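BRIC1 (Synthetic construct, PDB 6FF6) is a computationally designed, all-helical repeat protein of novel corrugated architecture, with no known biochemical activity. Local coordinates at residues A[140-145]-A[208-213]; A[178-183]-A[217-222]. All coordinates share one frame; numbering follows the deposited sequence.

Contact 1: A[140-145]-A[208-213]; sequences VMEQLL and LFLETK
The ring of Phe209 is met by Leu145 at its CB end: methyl CD2 of Leu145 comes in obliquely at CG and CD2 of Phe209, 3.8 Å from the latter, and the two side chains run at about a right angle to each other. The closest touch is just behind the ring, where CD2 of Leu145 lies 3.6 Å from CB of Phe209. The other methyl, CD1 of Leu145, rests against the backbone, 4.0 Å from N of Leu210, and both methyls lie against CB of Phe209. The phenyl group itself leads on to Met187 and Leu190 of helix 178-196, as a large apolar ring suits a buried place between helices. The carboxylate of Glu142, the other flat group, meets Lys213 through OE2, 3.8 Å from NZ: a long salt bridge.

These contacts join helices 125-146 and 203-224, neighbours in the helical bundle formed by the C-terminal part of the chain, whose sequence resembles Hpt domains. The short segments are nearly antiparallel, at 168°, and their axes pass 10.0 Å apart.

Toward the partly exposed margin, Glu142 starts out with CG opposite its backbone N (chi1 -171°) and continues extended, which carries the carboxylate up to Lys213 while CG packs at 4.1 Å on CD1 of Leu210. Lys213 bends at chi2, -89°, and its CD also lies beside OE2 of Glu142. Long chains with charged ends suit this margin, because their methylene groups can pack on apolar neighbours; Lys213 also touches Leu138 on helix 125-146.

Contact 2: A[178-183]-A[217-222]; sequences TILQET and QEQLDA
Gln219 reaches across to helix 178-196 almost as a straight rod, extended beyond CG. Its CB lies 4.1 Å from methyl CD1 of Leu180, and CG then passes CG2 of Ile179 at 3.9 Å. The same Ile179 methyl lies beside CD and NE2 of the amide. Both ends of the amide come close to Thr183, but only NE2 is bonded to it: NE2 of Gln219 donates to OG1 of Thr183 at 2.8 Å, with an N-H...O angle of 157° and the hydroxyl oxygen in the amide plane, whereas OE1 sits 3.3 Å from CA of Leu180, a packing contact. Glutamine suits the place because its methylenes pack on Leu180 and Ile179 while its tip delivers an N-H.

Thr183 has OG1 opposite its carbonyl carbon (chi1 -56°), and in this position the hydroxyl also donates to O of Ile179, 3.0 Å away, one turn earlier in its own helix. A threonine can thus accept from the glutamine while giving its own proton to the backbone. Next to this polar pair, CD2 of Leu180 packs on CD1 of Leu220 at 4.2 Å, the leucines joining an apolar layer that includes Ile168 and Phe130. The contact ties nearly antiparallel helices of the bundle, 161° apart.

Four of the five touching residues are buried, so the chain of bonds from amide to hydroxyl to carbonyl places a directional hydrogen bond within apolar packing, and probably favours one pairing of the helices over others.

Overall arrangement
Contact 1 and contact 2 share helix 203-224, which pairs with helix 125-146 through residues 208-213 and, about two and a half turns further on, with helix 178-196 through 217-222. Their centres are about 14 Å apart, and they meet directly where CG2 of Thr212 packs 3.8 Å from CG2 of Thr183. The segments alternate along the chain, so the two pairings cross in sequence. Contact 2 is the more buried and lies about 16 Å from the chain's centre; contact 1, centred about 27 Å from it, is partly buried, and Val140 and Gln143 of segment 140-145 pack on Leu104 of the second subunit. Helix 231-247 touches both Thr212 and Thr183.

Contact 1: A[140-145]-A[208-213]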
loop_
_atom_site.group_PDB
_atom_site.type_symbol
_atom_site.label_atom_id
_atom_site.label_comp_id
_atom_site.label_asym_id
_atom_site.label_seq_id
_atom_site.Cartn_x
_atom_site.Cartn_y
_atom_site.Cartn_z
ATOM N N VAL A 140 20.262 10.346 12.950
ATOM C CA VAL A 140 20.687 9.196 13.748
ATOM C C VAL A 140 22.114 8.759 13.346
ATOM O O VAL A 140 22.980 8.612 14.221
ATOM C CB VAL A 140 19.653 8.047 13.706
ATOM C CG1 VAL A 140 20.165 6.811 14.446
ATOM C CG2 VAL A 140 18.312 8.498 14.291
ATOM N N MET A 141 22.350 8.615 12.010
ATOM C CA MET A 141 23.634 8.238 11.403
ATOM C C MET A 141 24.731 9.183 11.864
ATOM O O MET A 141 25.776 8.717 12.337
ATOM C CB MET A 141 23.540 8.292 9.872
ATOM C CG MET A 141 22.964 7.046 9.258
ATOM S SD MET A 141 22.818 7.158 7.435
ATOM C CE MET A 141 24.445 6.678 6.954
ATOM N N GLU A 142 24.454 10.513 11.747
ATOM C CA GLU A 142 25.330 11.612 12.130
ATOM C C GLU A 142 25.862 11.452 13.544
ATOM O O GLU A 142 27.077 11.471 13.768
ATOM C CB GLU A 142 24.588 12.947 11.999
ATOM C CG GLU A 142 25.483 14.158 12.173
ATOM C CD GLU A 142 24.723 15.464 12.122
ATOM O OE1 GLU A 142 23.904 15.698 13.041
ATOM O OE2 GLU A 142 24.935 16.249 11.167
ATOM N N GLN A 143 24.938 11.294 14.497
ATOM C CA GLN A 143 25.248 11.175 15.903
ATOM C C GLN A 143 26.007 9.905 16.256
ATOM O O GLN A 143 26.969 9.993 17.032
ATOM C CB GLN A 143 23.984 11.340 16.728
ATOM C CG GLN A 143 23.373 12.747 16.591
ATOM C CD GLN A 143 24.292 13.866 17.028
ATOM O OE1 GLN A 143 24.965 14.497 16.202
ATOM N NE2 GLN A 143 24.338 14.132 18.333
ATOM N N LEU A 144 25.622 8.742 15.670
ATOM C CA LEU A 144 26.318 7.465 15.909
ATOM C C LEU A 144 27.758 7.481 15.360
ATOM O O LEU A 144 28.649 6.872 15.973
ATOM C CB LEU A 144 25.553 6.274 15.338
ATOM C CG LEU A 144 24.236 5.908 15.977
ATOM C CD1 LEU A 144 23.496 4.888 15.120
ATOM C CD2 LEU A 144 24.441 5.388 17.394
ATOM N N LEU A 145 27.986 8.186 14.216
ATOM C CA LEU A 145 29.324 8.371 13.639
ATOM C C LEU A 145 30.158 9.121 14.674
ATOM O O LEU A 145 31.226 8.647 15.048
ATOM C CB LEU A 145 29.285 9.171 12.299
ATOM C CG LEU A 145 28.818 8.409 11.067
ATOM C CD1 LEU A 145 28.429 9.355 9.933
ATOM C CD2 LEU A 145 29.818 7.345 10.654
ATOM N N LEU A 208 34.825 11.752 6.699
ATOM C CA LEU A 208 34.422 11.552 5.317
ATOM C C LEU A 208 32.982 11.065 5.308
ATOM O O LEU A 208 32.201 11.485 4.454
ATOM C CB LEU A 208 35.351 10.590 4.561
ATOM C CG LEU A 208 35.084 10.503 3.033
ATOM C CD1 LEU A 208 35.137 11.884 2.355
ATOM C CD2 LEU A 208 36.033 9.555 2.365
ATOM N N PHE A 209 32.635 10.208 6.289
ATOM C CA PHE A 209 31.295 9.673 6.522
ATOM C C PHE A 209 30.324 10.794 6.901
ATOM O O PHE A 209 29.199 10.818 6.396
ATOM C CB PHE A 209 31.329 8.559 7.573
ATOM C CG PHE A 209 31.860 7.215 7.114
ATOM C CD1 PHE A 209 31.831 6.852 5.767
ATOM C CD2 PHE A 209 32.335 6.286 8.031
ATOM C CE1 PHE A 209 32.290 5.590 5.344
ATOM C CE2 PHE A 209 32.782 5.020 7.610
ATOM C CZ PHE A 209 32.758 4.682 6.268
ATOM N N LEU A 210 30.770 11.753 7.728
ATOM C CA LEU A 210 29.986 12.933 8.107
ATOM C C LEU A 210 29.758 13.835 6.884
ATOM O O LEU A 210 28.671 14.390 6.712
ATOM C CB LEU A 210 30.703 13.698 9.249
ATOM C CG LEU A 210 30.244 15.145 9.625
ATOM C CD1 LEU A 210 29.113 15.134 10.650
ATOM C CD2 LEU A 210 31.416 15.960 10.196
ATOM N N GLU A 211 30.785 13.960 6.032
ATOM C CA GLU A 211 30.752 14.767 4.819
ATOM C C GLU A 211 29.777 14.130 3.842
ATOM O O GLU A 211 28.947 14.845 3.262
ATOM C CB GLU A 211 32.150 14.855 4.233
ATOM C CG GLU A 211 32.411 16.120 3.442
ATOM C CD GLU A 211 33.847 16.233 2.964
ATOM O OE1 GLU A 211 34.414 15.207 2.523
ATOM O OE2 GLU A 211 34.407 17.353 3.026
ATOM N N THR A 212 29.831 12.772 3.720
ATOM C CA THR A 212 28.896 11.961 2.917
ATOM C C THR A 212 27.472 12.248 3.407
ATOM O O THR A 212 26.619 12.546 2.567
ATOM C CB THR A 212 29.236 10.451 2.980
ATOM O OG1 THR A 212 30.589 10.245 2.601
ATOM C CG2 THR A 212 28.383 9.622 2.066
ATOM N N LYS A 213 27.235 12.233 4.765
ATOM C CA LYS A 213 25.922 12.546 5.351
ATOM C C LYS A 213 25.407 13.896 4.822
ATOM O O LYS A 213 24.289 13.974 4.345
ATOM C CB LYS A 213 25.952 12.491 6.904
ATOM C CG LYS A 213 24.615 12.783 7.624
ATOM C CD LYS A 213 24.421 14.298 7.912
ATOM C CE LYS A 213 22.972 14.722 8.095
ATOM N NZ LYS A 213 22.799 16.204 7.990
#

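Contact 2: A[178-183]-A[217-222]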
loop_
_atom_site.group_PDB
_atom_site.type_symbol
_atom_site.label_atom_id
_atom_site.label_comp_id
_atom_site.label_asym_id
_atom_site.label_seq_id
_atom_site.Cartn_x
_atom_site.Cartn_y
_atom_site.Cartn_z
ATOM N N THR A 178 18.799 7.645 -8.396
ATOM C CA THR A 178 20.069 7.011 -8.762
ATOM C C THR A 178 21.274 7.631 -8.036
ATOM O O THR A 178 22.074 6.883 -7.473
ATOM C CB THR A 178 20.220 7.000 -10.302
ATOM O OG1 THR A 178 19.263 6.101 -10.860
ATOM C CG2 THR A 178 21.618 6.612 -10.776
ATOM N N ILE A 179 21.400 8.977 -8.040
ATOM C CA ILE A 179 22.506 9.686 -7.392
ATOM C C ILE A 179 22.539 9.403 -5.884
ATOM O O ILE A 179 23.604 9.061 -5.379
ATOM C CB ILE A 179 22.506 11.188 -7.751
ATOM C CG1 ILE A 179 23.093 11.382 -9.146
ATOM C CG2 ILE A 179 23.272 12.020 -6.748
ATOM C CD1 ILE A 179 22.822 12.724 -9.791
ATOM N N LEU A 180 21.390 9.513 -5.182
ATOM C CA LEU A 180 21.284 9.255 -3.717
ATOM C C LEU A 180 21.595 7.805 -3.371
ATOM O O LEU A 180 22.287 7.539 -2.379
ATOM C CB LEU A 180 19.907 9.672 -3.131
ATOM C CG LEU A 180 19.626 9.397 -1.633
ATOM C CD1 LEU A 180 20.569 10.184 -0.721
ATOM C CD2 LEU A 180 18.184 9.672 -1.302
ATOM N N GLN A 181 21.071 6.879 -4.195
ATOM C CA GLN A 181 21.245 5.450 -4.014
ATOM C C GLN A 181 22.694 5.093 -4.096
ATOM O O GLN A 181 23.181 4.414 -3.209
ATOM C CB GLN A 181 20.443 4.677 -5.056
ATOM C CG GLN A 181 20.427 3.179 -4.818
ATOM C CD GLN A 181 19.864 2.425 -5.993
ATOM O OE1 GLN A 181 20.041 2.814 -7.162
ATOM N NE2 GLN A 181 19.211 1.303 -5.707
ATOM N N GLU A 182 23.391 5.575 -5.132
ATOM C CA GLU A 182 24.801 5.300 -5.336
ATOM C C GLU A 182 25.682 5.788 -4.203
ATOM O O GLU A 182 26.531 5.025 -3.748
ATOM C CB GLU A 182 25.265 5.842 -6.685
ATOM C CG GLU A 182 24.723 5.046 -7.865
ATOM C CD GLU A 182 24.850 3.540 -7.720
ATOM O OE1 GLU A 182 23.849 2.900 -7.322
ATOM O OE2 GLU A 182 25.959 3.007 -7.967
ATOM N N THR A 183 25.463 7.038 -3.722
ATOM C CA THR A 183 26.214 7.642 -2.629
ATOM C C THR A 183 26.093 6.799 -1.383
ATOM O O THR A 183 27.106 6.473 -0.771
ATOM C CB THR A 183 25.784 9.092 -2.388
ATOM O OG1 THR A 183 25.919 9.814 -3.600
ATOM C CG2 THR A 183 26.628 9.779 -1.327
ATOM N N GLN A 217 22.092 14.576 2.455
ATOM C CA GLN A 217 21.045 15.512 2.867
ATOM C C GLN A 217 20.732 16.497 1.734
ATOM O O GLN A 217 19.571 16.758 1.447
ATOM C CB GLN A 217 21.468 16.288 4.120
ATOM C CG GLN A 217 20.319 17.119 4.715
ATOM C CD GLN A 217 19.132 16.279 5.178
ATOM O OE1 GLN A 217 19.259 15.413 6.052
ATOM N NE2 GLN A 217 17.957 16.522 4.603
ATOM N N GLU A 218 21.778 17.023 1.077
ATOM C CA GLU A 218 21.633 17.931 -0.075
ATOM C C GLU A 218 20.969 17.189 -1.237
ATOM O O GLU A 218 20.138 17.781 -1.942
ATOM C CB GLU A 218 22.986 18.470 -0.522
ATOM C CG GLU A 218 23.664 19.407 0.462
ATOM C CD GLU A 218 25.075 19.829 0.076
ATOM O OE1 GLU A 218 25.588 19.347 -0.964
ATOM O OE2 GLU A 218 25.670 20.643 0.821
ATOM N N GLN A 219 21.336 15.885 -1.432
ATOM C CA GLN A 219 20.756 15.040 -2.488
ATOM C C GLN A 219 19.280 14.852 -2.178
ATOM O O GLN A 219 18.456 15.103 -3.041
ATOM C CB GLN A 219 21.479 13.682 -2.607
ATOM C CG GLN A 219 22.844 13.753 -3.284
ATOM C CD GLN A 219 23.648 12.501 -3.071
ATOM O OE1 GLN A 219 23.232 11.572 -2.387
ATOM N NE2 GLN A 219 24.831 12.444 -3.620
ATOM N N LEU A 220 18.955 14.524 -0.916
ATOM C CA LEU A 220 17.578 14.394 -0.432
ATOM C C LEU A 220 16.768 15.704 -0.639
ATOM O O LEU A 220 15.697 15.675 -1.249
ATOM C CB LEU A 220 17.594 13.966 1.028
ATOM C CG LEU A 220 16.247 13.572 1.598
ATOM C CD1 LEU A 220 15.744 12.257 0.949
ATOM C CD2 LEU A 220 16.244 13.606 3.159
ATOM N N ASP A 221 17.342 16.843 -0.230
ATOM C CA ASP A 221 16.776 18.183 -0.390
ATOM C C ASP A 221 16.512 18.578 -1.846
ATOM O O ASP A 221 15.472 19.177 -2.141
ATOM C CB ASP A 221 17.647 19.228 0.318
ATOM C CG ASP A 221 17.639 19.130 1.846
ATOM O OD1 ASP A 221 16.808 18.356 2.403
ATOM O OD2 ASP A 221 18.474 19.805 2.485
ATOM N N ALA A 222 17.440 18.247 -2.756
ATOM C CA ALA A 222 17.261 18.523 -4.178
ATOM C C ALA A 222 16.012 17.793 -4.649
ATOM O O ALA A 222 15.115 18.438 -5.188
ATOM C CB ALA A 222 18.465 18.056 -4.965
#